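Local coordinates for UL18 protein (Human herpesvirus 5, PDB 3D2U), which binds the host inhibitory leukocyte receptor LILRB1 and modulates its activity, helping to protect infected cells from natural killer cell cytotoxicity, at residues 214-220 and 266-270; 88-94 and 118-122; 28-32 and 45-51; 193-197 and 274-279; 219-223 and 251-255. The protein carries 4 engineered substitutions. All coordinates share one frame; numbering follows the deposited sequence.

Contact 1: 214-220 and 266-270. Engineered in segment 214-220: Gln220 (natural residue Asn).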
# COMPACT_ATOMS: atom_id res chain seq x y z
N PHE A 214 -18.65 -5.56 4.71
CA PHE A 214 -19.61 -4.50 4.49
C PHE A 214 -19.53 -3.98 3.08
O PHE A 214 -18.49 -4.08 2.44
CB PHE A 214 -19.43 -3.34 5.50
CG PHE A 214 -18.03 -2.75 5.54
CD1 PHE A 214 -17.75 -1.54 4.92
CD2 PHE A 214 -17.02 -3.38 6.27
CE1 PHE A 214 -16.47 -0.95 5.03
CE2 PHE A 214 -15.75 -2.81 6.39
CZ PHE A 214 -15.47 -1.59 5.77
N PHE A 215 -20.65 -3.44 2.62
CA PHE A 215 -20.82 -2.86 1.30
C PHE A 215 -22.02 -1.90 1.42
O PHE A 215 -23.05 -2.28 1.96
CB PHE A 215 -21.16 -3.95 0.27
CG PHE A 215 -21.53 -3.40 -1.06
CD1 PHE A 215 -20.56 -2.82 -1.88
CD2 PHE A 215 -22.85 -3.42 -1.49
CE1 PHE A 215 -20.90 -2.26 -3.10
CE2 PHE A 215 -23.20 -2.86 -2.73
CZ PHE A 215 -22.22 -2.28 -3.53
N PRO A 216 -21.89 -0.64 0.97
CA PRO A 216 -20.75 -0.00 0.29
C PRO A 216 -19.53 0.10 1.20
O PRO A 216 -19.59 -0.20 2.39
CB PRO A 216 -21.30 1.39 -0.06
CG PRO A 216 -22.77 1.16 -0.15
CD PRO A 216 -23.03 0.28 1.03
N GLY A 217 -18.42 0.54 0.61
CA GLY A 217 -17.18 0.65 1.35
C GLY A 217 -17.00 1.77 2.37
O GLY A 217 -16.12 1.65 3.22
N GLU A 218 -17.78 2.84 2.32
CA GLU A 218 -17.56 3.88 3.31
C GLU A 218 -18.07 3.46 4.68
O GLU A 218 -19.16 2.89 4.80
CB GLU A 218 -18.17 5.23 2.90
CG GLU A 218 -17.99 6.34 3.97
CD GLU A 218 -16.54 6.55 4.47
OE1 GLU A 218 -15.77 5.57 4.60
OE2 GLU A 218 -16.18 7.71 4.77
N ILE A 219 -17.27 3.75 5.70
CA ILE A 219 -17.60 3.35 7.05
C ILE A 219 -16.84 4.23 8.04
O ILE A 219 -15.83 4.82 7.69
CB ILE A 219 -17.21 1.86 7.23
CG1 ILE A 219 -17.74 1.29 8.54
CG2 ILE A 219 -15.68 1.72 7.14
CD1 ILE A 219 -17.67 -0.24 8.59
N GLN A 220 -17.33 4.32 9.26
CA GLN A 220 -16.67 5.10 10.30
C GLN A 220 -16.58 4.18 11.51
O GLN A 220 -17.57 3.61 11.96
CB GLN A 220 -17.46 6.39 10.63
CG GLN A 220 -16.81 7.26 11.71
CD GLN A 220 -17.49 8.62 11.89
OE1 GLN A 220 -17.30 9.30 12.91
NE2 GLN A 220 -18.28 9.03 10.90
N ARG A 266 -17.69 2.26 18.28
CA ARG A 266 -18.88 2.71 17.55
C ARG A 266 -18.61 2.56 16.06
O ARG A 266 -17.59 3.06 15.56
CB ARG A 266 -19.18 4.18 17.90
CG ARG A 266 -20.40 4.79 17.19
CD ARG A 266 -20.70 6.23 17.68
NE ARG A 266 -21.09 6.27 19.09
CZ ARG A 266 -20.97 7.34 19.87
NH1 ARG A 266 -20.49 8.49 19.40
NH2 ARG A 266 -21.34 7.26 21.15
N VAL A 267 -19.49 1.86 15.35
CA VAL A 267 -19.32 1.67 13.91
C VAL A 267 -20.56 2.15 13.16
O VAL A 267 -21.66 1.64 13.37
CB VAL A 267 -19.05 0.18 13.56
CG1 VAL A 267 -19.03 -0.01 12.03
CG2 VAL A 267 -17.72 -0.26 14.16
N THR A 268 -20.37 3.13 12.30
CA THR A 268 -21.47 3.68 11.50
C THR A 268 -21.26 3.32 10.05
O THR A 268 -20.23 3.66 9.46
CB THR A 268 -21.54 5.23 11.64
OG1 THR A 268 -21.82 5.56 13.00
CG2 THR A 268 -22.64 5.82 10.75
N HIS A 269 -22.23 2.61 9.48
CA HIS A 269 -22.19 2.21 8.09
C HIS A 269 -23.56 2.58 7.52
O HIS A 269 -24.56 1.99 7.89
CB HIS A 269 -21.95 0.69 7.99
CG HIS A 269 -21.90 0.18 6.58
ND1 HIS A 269 -22.83 -0.70 6.08
CD2 HIS A 269 -21.07 0.48 5.55
CE1 HIS A 269 -22.58 -0.92 4.80
NE2 HIS A 269 -21.52 -0.22 4.45
N GLY A 270 -23.60 3.57 6.64
CA GLY A 270 -24.89 4.00 6.09
C GLY A 270 -25.72 4.62 7.20
O GLY A 270 -25.19 5.38 8.01

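Contact 2: 88-94 and 118-122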
# COMPACT_ATOMS: atom_id res chain seq x y z
N LEU A 88 8.31 5.53 -27.65
CA LEU A 88 8.69 5.96 -26.31
C LEU A 88 9.69 5.09 -25.55
O LEU A 88 10.43 5.61 -24.71
CB LEU A 88 7.45 6.12 -25.43
CG LEU A 88 6.23 6.92 -25.89
CD1 LEU A 88 5.21 6.96 -24.75
CD2 LEU A 88 6.62 8.33 -26.28
N GLY A 89 9.71 3.79 -25.82
CA GLY A 89 10.59 2.91 -25.07
C GLY A 89 10.02 2.94 -23.66
O GLY A 89 8.94 3.45 -23.48
N TYR A 90 10.70 2.41 -22.66
CA TYR A 90 10.14 2.47 -21.31
C TYR A 90 11.26 2.52 -20.31
O TYR A 90 12.40 2.22 -20.63
CB TYR A 90 9.25 1.24 -21.05
CG TYR A 90 10.03 -0.05 -20.96
CD1 TYR A 90 10.40 -0.59 -19.73
CD2 TYR A 90 10.42 -0.72 -22.13
CE1 TYR A 90 11.15 -1.77 -19.66
CE2 TYR A 90 11.17 -1.89 -22.06
CZ TYR A 90 11.53 -2.40 -20.83
OH TYR A 90 12.26 -3.56 -20.77
N ARG A 91 10.94 2.91 -19.08
CA ARG A 91 11.92 3.00 -18.02
C ARG A 91 11.74 1.86 -17.00
O ARG A 91 12.72 1.28 -16.53
CB ARG A 91 11.84 4.37 -17.34
CG ARG A 91 12.11 5.55 -18.29
CD ARG A 91 13.49 5.45 -18.93
NE ARG A 91 13.73 6.43 -19.99
CZ ARG A 91 14.22 7.65 -19.80
NH1 ARG A 91 14.52 8.06 -18.58
NH2 ARG A 91 14.42 8.45 -20.84
N SER A 92 10.50 1.53 -16.68
CA SER A 92 10.24 0.46 -15.72
C SER A 92 9.49 -0.71 -16.35
O SER A 92 9.84 -1.86 -16.13
CB SER A 92 9.45 1.01 -14.54
OG SER A 92 10.13 2.11 -13.99
N GLN A 93 8.45 -0.42 -17.11
CA GLN A 93 7.69 -1.47 -17.77
C GLN A 93 6.92 -0.88 -18.95
O GLN A 93 6.34 0.20 -18.86
CB GLN A 93 6.71 -2.14 -16.80
CG GLN A 93 5.84 -3.22 -17.44
CD GLN A 93 4.85 -3.83 -16.47
OE1 GLN A 93 4.38 -3.18 -15.53
NE2 GLN A 93 4.50 -5.10 -16.70
N SER A 94 6.94 -1.59 -20.06
CA SER A 94 6.22 -1.14 -21.24
C SER A 94 4.76 -1.57 -21.11
O SER A 94 4.36 -2.57 -21.71
CB SER A 94 6.87 -1.73 -22.49
OG SER A 94 7.10 -3.13 -22.35
N GLY A 118 -2.11 6.19 -19.33
CA GLY A 118 -0.83 6.30 -18.68
C GLY A 118 0.08 5.25 -19.27
O GLY A 118 -0.34 4.12 -19.50
N TRP A 119 1.33 5.61 -19.56
CA TRP A 119 2.26 4.63 -20.07
C TRP A 119 3.41 4.54 -19.08
O TRP A 119 3.90 5.56 -18.58
CB TRP A 119 2.76 4.99 -21.47
CG TRP A 119 3.10 3.76 -22.25
CD1 TRP A 119 2.24 2.77 -22.65
CD2 TRP A 119 4.40 3.33 -22.64
NE1 TRP A 119 2.93 1.75 -23.25
CE2 TRP A 119 4.26 2.06 -23.27
CE3 TRP A 119 5.67 3.88 -22.52
CZ2 TRP A 119 5.34 1.35 -23.77
CZ3 TRP A 119 6.74 3.17 -23.02
CH2 TRP A 119 6.57 1.92 -23.64
N ASP A 120 3.84 3.31 -18.82
CA ASP A 120 4.92 3.06 -17.86
C ASP A 120 4.67 3.85 -16.58
O ASP A 120 5.59 4.44 -16.01
CB ASP A 120 6.26 3.45 -18.47
CG ASP A 120 7.42 3.05 -17.60
OD1 ASP A 120 7.25 2.15 -16.75
OD2 ASP A 120 8.51 3.63 -17.77
N GLY A 121 3.42 3.86 -16.12
CA GLY A 121 3.07 4.55 -14.89
C GLY A 121 3.07 6.07 -14.98
O GLY A 121 2.92 6.75 -13.96
N GLU A 122 3.22 6.60 -16.19
CA GLU A 122 3.25 8.05 -16.42
C GLU A 122 1.99 8.49 -17.13
O GLU A 122 1.62 7.92 -18.15
CB GLU A 122 4.44 8.41 -17.32
CG GLU A 122 5.79 7.97 -16.80
CD GLU A 122 6.17 8.68 -15.51
OE1 GLU A 122 5.92 9.90 -15.40
OE2 GLU A 122 6.74 8.02 -14.62

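Contact 3: 28-32 and 45-51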
# COMPACT_ATOMS: atom_id res chain seq x y z
N GLN A 28 -17.33 -2.50 -6.81
CA GLN A 28 -17.37 -3.96 -6.94
C GLN A 28 -16.89 -4.40 -8.32
O GLN A 28 -17.40 -3.95 -9.34
CB GLN A 28 -18.80 -4.48 -6.70
CG GLN A 28 -19.34 -4.31 -5.28
CD GLN A 28 -20.59 -5.15 -5.03
OE1 GLN A 28 -21.58 -5.06 -5.76
NE2 GLN A 28 -20.54 -5.98 -3.99
N HIS A 29 -15.90 -5.29 -8.34
CA HIS A 29 -15.35 -5.81 -9.59
C HIS A 29 -16.32 -6.88 -10.08
O HIS A 29 -16.41 -7.97 -9.49
CB HIS A 29 -13.94 -6.39 -9.34
CG HIS A 29 -13.44 -7.29 -10.43
ND1 HIS A 29 -13.69 -7.07 -11.77
CD2 HIS A 29 -12.68 -8.41 -10.37
CE1 HIS A 29 -13.11 -8.02 -12.48
NE2 HIS A 29 -12.49 -8.84 -11.66
N PHE A 30 -17.03 -6.57 -11.16
CA PHE A 30 -18.03 -7.48 -11.71
C PHE A 30 -17.73 -8.08 -13.08
O PHE A 30 -18.34 -9.08 -13.46
CB PHE A 30 -19.38 -6.76 -11.82
CG PHE A 30 -19.43 -5.69 -12.88
CD1 PHE A 30 -18.97 -4.41 -12.62
CD2 PHE A 30 -19.95 -5.98 -14.14
CE1 PHE A 30 -19.02 -3.42 -13.60
CE2 PHE A 30 -20.01 -5.00 -15.13
CZ PHE A 30 -19.54 -3.72 -14.87
N PHE A 31 -16.79 -7.49 -13.81
CA PHE A 31 -16.48 -7.96 -15.15
C PHE A 31 -14.99 -7.99 -15.50
O PHE A 31 -14.23 -7.11 -15.10
CB PHE A 31 -17.20 -7.09 -16.17
CG PHE A 31 -16.83 -7.38 -17.59
CD1 PHE A 31 -17.47 -8.40 -18.30
CD2 PHE A 31 -15.79 -6.67 -18.20
CE1 PHE A 31 -17.08 -8.70 -19.61
CE2 PHE A 31 -15.40 -6.97 -19.51
CZ PHE A 31 -16.05 -7.99 -20.22
N THR A 32 -14.59 -9.01 -16.26
CA THR A 32 -13.20 -9.13 -16.70
C THR A 32 -13.13 -9.66 -18.12
O THR A 32 -13.86 -10.57 -18.49
CB THR A 32 -12.37 -10.08 -15.79
OG1 THR A 32 -12.06 -9.41 -14.57
CG2 THR A 32 -11.07 -10.49 -16.49
N ALA A 45 -14.46 -13.65 -21.37
CA ALA A 45 -15.31 -12.60 -20.80
C ALA A 45 -16.06 -13.33 -19.69
O ALA A 45 -16.83 -14.24 -19.96
CB ALA A 45 -16.30 -12.08 -21.84
N ASN A 46 -15.81 -12.95 -18.44
CA ASN A 46 -16.45 -13.59 -17.30
C ASN A 46 -17.09 -12.59 -16.35
O ASN A 46 -16.62 -11.47 -16.20
CB ASN A 46 -15.43 -14.39 -16.46
CG ASN A 46 -14.72 -15.49 -17.24
OD1 ASN A 46 -13.87 -15.22 -18.08
ND2 ASN A 46 -15.07 -16.74 -16.95
N GLY A 47 -18.16 -13.03 -15.71
CA GLY A 47 -18.79 -12.22 -14.70
C GLY A 47 -17.86 -12.57 -13.54
O GLY A 47 -17.35 -13.69 -13.49
N THR A 48 -17.63 -11.65 -12.61
CA THR A 48 -16.72 -11.97 -11.52
C THR A 48 -17.32 -11.67 -10.15
O THR A 48 -16.60 -11.49 -9.17
CB THR A 48 -15.39 -11.22 -11.70
OG1 THR A 48 -15.60 -9.81 -11.53
CG2 THR A 48 -14.83 -11.48 -13.11
N ILE A 49 -18.64 -11.62 -10.08
CA ILE A 49 -19.32 -11.42 -8.82
C ILE A 49 -20.65 -12.16 -8.97
O ILE A 49 -21.15 -12.31 -10.08
CB ILE A 49 -19.49 -9.91 -8.48
CG1 ILE A 49 -19.79 -9.76 -6.99
CG2 ILE A 49 -20.57 -9.27 -9.34
CD1 ILE A 49 -19.66 -8.33 -6.47
N SER A 50 -21.21 -12.64 -7.86
CA SER A 50 -22.45 -13.43 -7.92
C SER A 50 -23.64 -12.80 -8.64
O SER A 50 -24.35 -13.49 -9.36
CB SER A 50 -22.89 -13.88 -6.51
OG SER A 50 -23.40 -12.81 -5.75
N TRP A 51 -23.87 -11.50 -8.47
CA TRP A 51 -25.02 -10.92 -9.15
C TRP A 51 -24.92 -10.88 -10.67
O TRP A 51 -25.92 -10.62 -11.35
CB TRP A 51 -25.36 -9.52 -8.60
CG TRP A 51 -24.29 -8.46 -8.63
CD1 TRP A 51 -23.52 -8.04 -7.57
CD2 TRP A 51 -23.97 -7.59 -9.72
NE1 TRP A 51 -22.75 -6.96 -7.94
CE2 TRP A 51 -23.00 -6.66 -9.26
CE3 TRP A 51 -24.41 -7.50 -11.05
CZ2 TRP A 51 -22.47 -5.66 -10.07
CZ3 TRP A 51 -23.87 -6.49 -11.87
CH2 TRP A 51 -22.92 -5.58 -11.37

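Contact 4: 193-197 and 274-279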
# COMPACT_ATOMS: atom_id res chain seq x y z
N VAL A 193 -19.17 -6.78 13.40
CA VAL A 193 -18.17 -6.00 14.12
C VAL A 193 -17.64 -6.78 15.32
O VAL A 193 -18.40 -7.40 16.05
CB VAL A 193 -18.75 -4.63 14.59
CG1 VAL A 193 -17.73 -3.87 15.43
CG2 VAL A 193 -19.15 -3.78 13.39
N LYS A 194 -16.33 -6.77 15.51
CA LYS A 194 -15.71 -7.48 16.62
C LYS A 194 -14.64 -6.61 17.25
O LYS A 194 -13.91 -5.92 16.55
CB LYS A 194 -15.11 -8.80 16.14
CG LYS A 194 -14.41 -9.57 17.23
CD LYS A 194 -14.22 -11.01 16.82
CE LYS A 194 -13.63 -11.82 17.97
NZ LYS A 194 -14.04 -13.24 17.82
N GLY A 195 -14.55 -6.65 18.58
CA GLY A 195 -13.55 -5.85 19.26
C GLY A 195 -13.11 -6.43 20.59
O GLY A 195 -13.70 -7.38 21.08
N GLY A 196 -12.05 -5.86 21.16
CA GLY A 196 -11.56 -6.35 22.44
C GLY A 196 -10.27 -5.63 22.80
O GLY A 196 -9.94 -4.61 22.18
N VAL A 197 -9.58 -6.14 23.81
CA VAL A 197 -8.29 -5.57 24.22
C VAL A 197 -7.30 -6.72 24.26
O VAL A 197 -7.68 -7.87 24.47
CB VAL A 197 -8.37 -4.84 25.60
CG1 VAL A 197 -9.34 -3.68 25.50
CG2 VAL A 197 -8.82 -5.80 26.69
N VAL A 274 -23.63 0.70 15.15
CA VAL A 274 -23.59 -0.34 16.16
C VAL A 274 -22.56 0.07 17.21
O VAL A 274 -21.57 0.74 16.89
CB VAL A 274 -23.22 -1.74 15.56
CG1 VAL A 274 -21.77 -1.76 15.07
CG2 VAL A 274 -23.42 -2.81 16.61
N GLU A 275 -22.79 -0.33 18.45
CA GLU A 275 -21.85 -0.00 19.51
C GLU A 275 -21.65 -1.22 20.40
O GLU A 275 -22.61 -1.81 20.89
CB GLU A 275 -22.36 1.19 20.34
CG GLU A 275 -21.23 1.95 21.01
CD GLU A 275 -21.65 3.29 21.58
OE1 GLU A 275 -22.26 4.10 20.84
OE2 GLU A 275 -21.34 3.55 22.76
N ILE A 276 -20.38 -1.61 20.59
CA ILE A 276 -20.04 -2.76 21.41
C ILE A 276 -18.96 -2.44 22.45
O ILE A 276 -18.07 -1.62 22.21
CB ILE A 276 -19.52 -3.97 20.54
CG1 ILE A 276 -18.19 -3.62 19.85
CG2 ILE A 276 -20.57 -4.35 19.50
CD1 ILE A 276 -18.29 -2.52 18.81
N PRO A 277 -19.05 -3.06 23.64
CA PRO A 277 -18.08 -2.84 24.72
C PRO A 277 -16.76 -3.47 24.28
O PRO A 277 -16.74 -4.56 23.71
CB PRO A 277 -18.70 -3.56 25.91
CG PRO A 277 -19.50 -4.66 25.27
CD PRO A 277 -20.14 -3.95 24.10
N ILE A 278 -15.65 -2.78 24.53
CA ILE A 278 -14.37 -3.30 24.12
C ILE A 278 -13.44 -3.60 25.32
O ILE A 278 -12.67 -4.56 25.30
CB ILE A 278 -13.81 -2.37 22.98
CG1 ILE A 278 -13.90 -3.14 21.66
CG2 ILE A 278 -12.45 -1.82 23.29
CD1 ILE A 278 -13.56 -2.34 20.42
N SER A 279 -13.55 -2.82 26.39
CA SER A 279 -12.81 -3.06 27.64
C SER A 279 -13.71 -2.52 28.77
O SER A 279 -14.23 -1.40 28.67
CB SER A 279 -11.44 -2.37 27.66
OG SER A 279 -11.55 -0.96 27.68

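Contact 5: 219-223 and 251-255. Engineered in segment 219-223: Gln220 (natural residue Asn).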
# COMPACT_ATOMS: atom_id res chain seq x y z
N ILE A 219 -17.27 3.75 5.70
CA ILE A 219 -17.60 3.35 7.05
C ILE A 219 -16.84 4.23 8.04
O ILE A 219 -15.83 4.82 7.69
CB ILE A 219 -17.21 1.86 7.23
CG1 ILE A 219 -17.74 1.29 8.54
CG2 ILE A 219 -15.68 1.72 7.14
CD1 ILE A 219 -17.67 -0.24 8.59
N GLN A 220 -17.33 4.32 9.26
CA GLN A 220 -16.67 5.10 10.30
C GLN A 220 -16.58 4.18 11.51
O GLN A 220 -17.57 3.61 11.96
CB GLN A 220 -17.46 6.39 10.63
CG GLN A 220 -16.81 7.26 11.71
CD GLN A 220 -17.49 8.62 11.89
OE1 GLN A 220 -17.30 9.30 12.91
NE2 GLN A 220 -18.28 9.03 10.90
N ILE A 221 -15.35 4.02 12.00
CA ILE A 221 -15.03 3.16 13.13
C ILE A 221 -14.36 4.08 14.15
O ILE A 221 -13.31 4.64 13.88
CB ILE A 221 -14.04 2.05 12.72
CG1 ILE A 221 -14.65 1.17 11.62
CG2 ILE A 221 -13.65 1.22 13.94
CD1 ILE A 221 -14.71 1.83 10.25
N THR A 222 -14.97 4.21 15.32
CA THR A 222 -14.46 5.09 16.36
C THR A 222 -14.43 4.40 17.73
O THR A 222 -15.27 3.55 18.02
CB THR A 222 -15.35 6.35 16.46
OG1 THR A 222 -15.66 6.79 15.14
CG2 THR A 222 -14.65 7.46 17.20
N PHE A 223 -13.46 4.75 18.56
CA PHE A 223 -13.40 4.17 19.90
C PHE A 223 -13.99 5.21 20.80
O PHE A 223 -13.67 6.39 20.67
CB PHE A 223 -11.96 3.91 20.35
CG PHE A 223 -11.27 2.86 19.57
CD1 PHE A 223 -10.50 3.19 18.45
CD2 PHE A 223 -11.45 1.52 19.90
CE1 PHE A 223 -9.92 2.20 17.68
CE2 PHE A 223 -10.87 0.52 19.14
CZ PHE A 223 -10.11 0.86 18.02
N GLN A 251 -12.10 -3.65 7.44
CA GLN A 251 -11.26 -2.64 8.06
C GLN A 251 -11.09 -2.85 9.56
O GLN A 251 -12.07 -3.00 10.30
CB GLN A 251 -11.75 -1.22 7.76
CG GLN A 251 -10.71 -0.14 8.12
CD GLN A 251 -11.00 1.23 7.52
OE1 GLN A 251 -12.14 1.67 7.47
NE2 GLN A 251 -9.96 1.91 7.07
N GLY A 252 -9.84 -2.90 9.99
CA GLY A 252 -9.52 -3.07 11.41
C GLY A 252 -8.82 -1.83 11.93
O GLY A 252 -8.07 -1.18 11.19
N CYS A 253 -9.06 -1.48 13.19
CA CYS A 253 -8.44 -0.29 13.80
C CYS A 253 -7.95 -0.65 15.21
O CYS A 253 -8.40 -1.64 15.78
CB CYS A 253 -9.45 0.86 13.88
SG CYS A 253 -10.39 1.20 12.35
N TYR A 254 -7.06 0.17 15.78
CA TYR A 254 -6.53 -0.08 17.12
C TYR A 254 -6.20 1.24 17.85
O TYR A 254 -6.08 2.26 17.20
CB TYR A 254 -5.27 -0.97 17.01
CG TYR A 254 -4.09 -0.34 16.28
CD1 TYR A 254 -3.22 0.55 16.93
CD2 TYR A 254 -3.87 -0.59 14.93
CE1 TYR A 254 -2.18 1.17 16.24
CE2 TYR A 254 -2.82 0.04 14.23
CZ TYR A 254 -1.99 0.92 14.90
OH TYR A 254 -0.99 1.57 14.20
N VAL A 255 -6.09 1.20 19.19
CA VAL A 255 -5.69 2.36 20.02
C VAL A 255 -4.95 1.92 21.26
O VAL A 255 -5.30 0.91 21.87
CB VAL A 255 -6.83 3.18 20.69
CG1 VAL A 255 -6.71 4.63 20.31
CG2 VAL A 255 -8.16 2.58 20.46

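Contact 1: 214-220 and 266-270
Gln220 and Thr268 form one antiparallel hydrogen-bonded pair, with Gln220 N donating to Thr268 O at 3.0 Å and Thr268 N to Gln220 O at 2.9 Å, and beyond this rung the chain of 214-220 leaves the strand and wraps round the side chain of His269. With CG anti to the His269 backbone N (chi1 180°), the imidazole is carried into the loop and meets carbonyl oxygens around its edge. NE2 donates in the ring plane to Pro216 O at 2.8 Å, while the flanking carbons CE1 and CD2 lie 3.2 Å from Phe215 O and Glu218 O. The other nitrogen, ND1, is hydrogen-bonded to His190 ND1, so both nitrogens are held and rotation of the imidazole is restricted. One face carries Phe214: its CB sits above the His269 ring, 4.0 Å from the centroid, in a CH-pi contact, and its phenyl edge is turned to the same ring in an offset edge-to-face pair with planes 70° apart. Ile219 covers the Phe214 ring, placing CD1 over its centre and against Val267 CG1. The engineered Gln220 extends alongside Thr268, whose hydroxyl bonds to Thr273. The loop turns at a cis peptide before Pro216, as is usual between the second and third strands of an immunoglobulin C1-set domain.

Contact 2: 88-94 and 118-122
Asp120 and Trp119, neighbours in a type I' turn, point different groups at the loop 88-94: a carboxylate to its backbone amides and an indole to its aliphatic carbons. The aspartate lies within the curl of residues 91-93. Arg91 N and Ser92 N approach OD2 of Asp120 from one face of the carboxylate plane, at 2.9 and 3.1 Å; the backbone N-H of Arg91 stands well above the plane, 45° out of it, whereas that of Ser92 comes from the syn side, tilted moderately out of the plane. Gln93 N holds the second oxygen, Asp120 OD1, at 2.9 Å, from well out of the carboxylate plane. With CG anti to the backbone N (chi1 -172°), the carboxylate is carried out from the turn among these three amides. The guanidinium of Arg91 turns elsewhere. The benzo side of the Trp119 indole is met by three side chains: Leu88 slides past it with CD1 3.8 Å from CE3 of Trp119, Tyr90 sets CB 3.7 Å from Trp119 CZ3, and Ser94 brings CB equally near Trp119 CZ2. Trp143 adds a weak hydrogen bond to Asp120 OD2, and Gln93 OE1 bonds to the backbone of another protein chain. Three main-chain N-H groups converging on a buried carboxylate probably favour its ionised form, partly opposed by the acceptor Gln93 O close to OD1, and fix the loop against the turn.

Contact 3: 28-32 and 45-51
Ala45 touches Phe31, its CB 4.1 Å from CE1 of that ring, at the start of an antiparallel pairing in which the short strand axes run 5.1 Å apart. Asn46 follows in a hydrogen-bonded pair with Thr32, its N bonded to Thr32 O at 3.1 Å and its O accepting from Thr32 N. Gly47 faces Phe31 in a non-hydrogen-bonded pair. At Thr48 the ladder distorts: Thr48 N gives to Phe30 O at 2.8 Å from well above the carbonyl plane, and OG1 of Thr48 donates to His29 O at 2.9 Å. That hydroxyl, set between the backbone N and carbonyl carbon (chi1 68°), also lies over the centre of the His29 ring, with CB of Thr48 forming a CH-pi contact to the same face. Ile49 divides its branches, CG2 resting on Phe30 CB and CD1 3.5 Å from the Gln28 amide atom NE2. At Trp51, NE1 donates to Gln28 OE1 at 3.1 Å from above the amide plane, while its six-membered ring lies nearly parallel to Phe30 but slid aside, planes 23° apart. A classic bulge, Phe30 and Phe31 both facing Gly23, lies within 28-32. With Gln28 NE2 bonded to Gly247 O, both ends of its amide are engaged. His29 NE2 and Thr32 OG1 each bond to an acidic side chain of another protein chain, so this polar pair joins that interface, while Phe31 packs on the bound peptide.

Contact 4: 193-197 and 274-279
Val193 meets two side chains at once: its CG2 lies 3.7 Å from Val274 CG1, and its CG1 equally near Ile276 CD1. Farther along, Ile278 is laid against the bare backbone of two glycines, with its CG1 3.3 Å from Gly196 N and its CD1 3.7 Å from Gly195 CA. An off-staggered chi1 of -108° lays this branch along the glycine backbone. Val197 ends the row, CG1 pressing on Ser279 CB at 3.3 Å, closer than ordinary carbon contact. Between the backbones there is a long CA-H...O contact from Gly196 CA to Ile278 O. The segments run alongside at 24° with axes 5.2 Å apart, yet each is hydrogen-bonded within a different sheet: Gly196 pairs with Phe208, and Val274 with Val267. A classic bulge, where Ile278 and Ser279 both face Tyr263, lies at this end of 274-279, and Ser279 OG is tied to Gln261 O. Inward, Ile278 rests on Cys209 and Cys265, which form a disulfide. The contact therefore brings together the first and last strands of the immunoglobulin sandwich through apolar branches and glycine backbone, with cohesion that is essentially van der Waals.

Contact 5: 219-223 and 251-255
Gln251, its NE2 hydrogen-bonded to Asn239 O on the neighbouring strand, turns OE1 to Ile219 CG2 at 3.6 Å and to Ile221 CD1 at 3.8 Å; the last two are van der Waals contacts. The glutamine chain is extended from a CG that lies anti to the backbone N (chi1 -167°), which brings its amide across the gap between the segments. Ile221 reaches both ways: its CG1 branch carries CD1 toward that amide, while CG2, together with CB, rests on sulfur, Cys253 SG standing 3.6 Å from Ile221 CG2. The same sulfur is bonded to Cys238, so this disulfide, which joins strands 249-258 and 237-243, presents its surface to an aliphatic side chain of the facing sheet. Phe223 stands up between the two layers. The edge of its ring is turned to the main chain of the facing strand, with CZ 3.8 Å from Cys253 O, and its CE1 lies 4.1 Å from Cys253 CB. Val255 sits over one face of this ring, although the modelled separation is too short to be trusted in detail. Tyr254 points away from the interface and makes a cation-pi contact with a basic side chain of another protein chain. The strands, 8.3 Å apart along nearly parallel axes at 21°, belong to different sheets, and the side chains of alternate residues meet between them. This is the face-to-face packing of an immunoglobulin C1-set beta sandwich, here between strand 220-226 of the three-stranded sheet and strand 249-258 of the four-stranded sheet.

In the fold
Contacts 1, 4 and 5 form one cluster in the immunoglobulin domain: the centre of contact 5 lies about 10 Å from those of contacts 1 and 4. Contacts 1 and 5 share Ile219 and Gln220, and contacts 1 and 4 are joined by the Arg266 to Glu275 salt bridge. Contacts 2 and 3 belong to the seven-stranded platform, their centres about 29 Å apart. Contact 3 borders the groove, where Phe31 packs on the bound peptide, and it also meets contact 1 across the junction of the two domains, Gln28 CG lying 3.4 Å from Phe215 CE1. Contact 2 is remote, about 37 Å from contact 1 between centres, on the other side of the chain's centre.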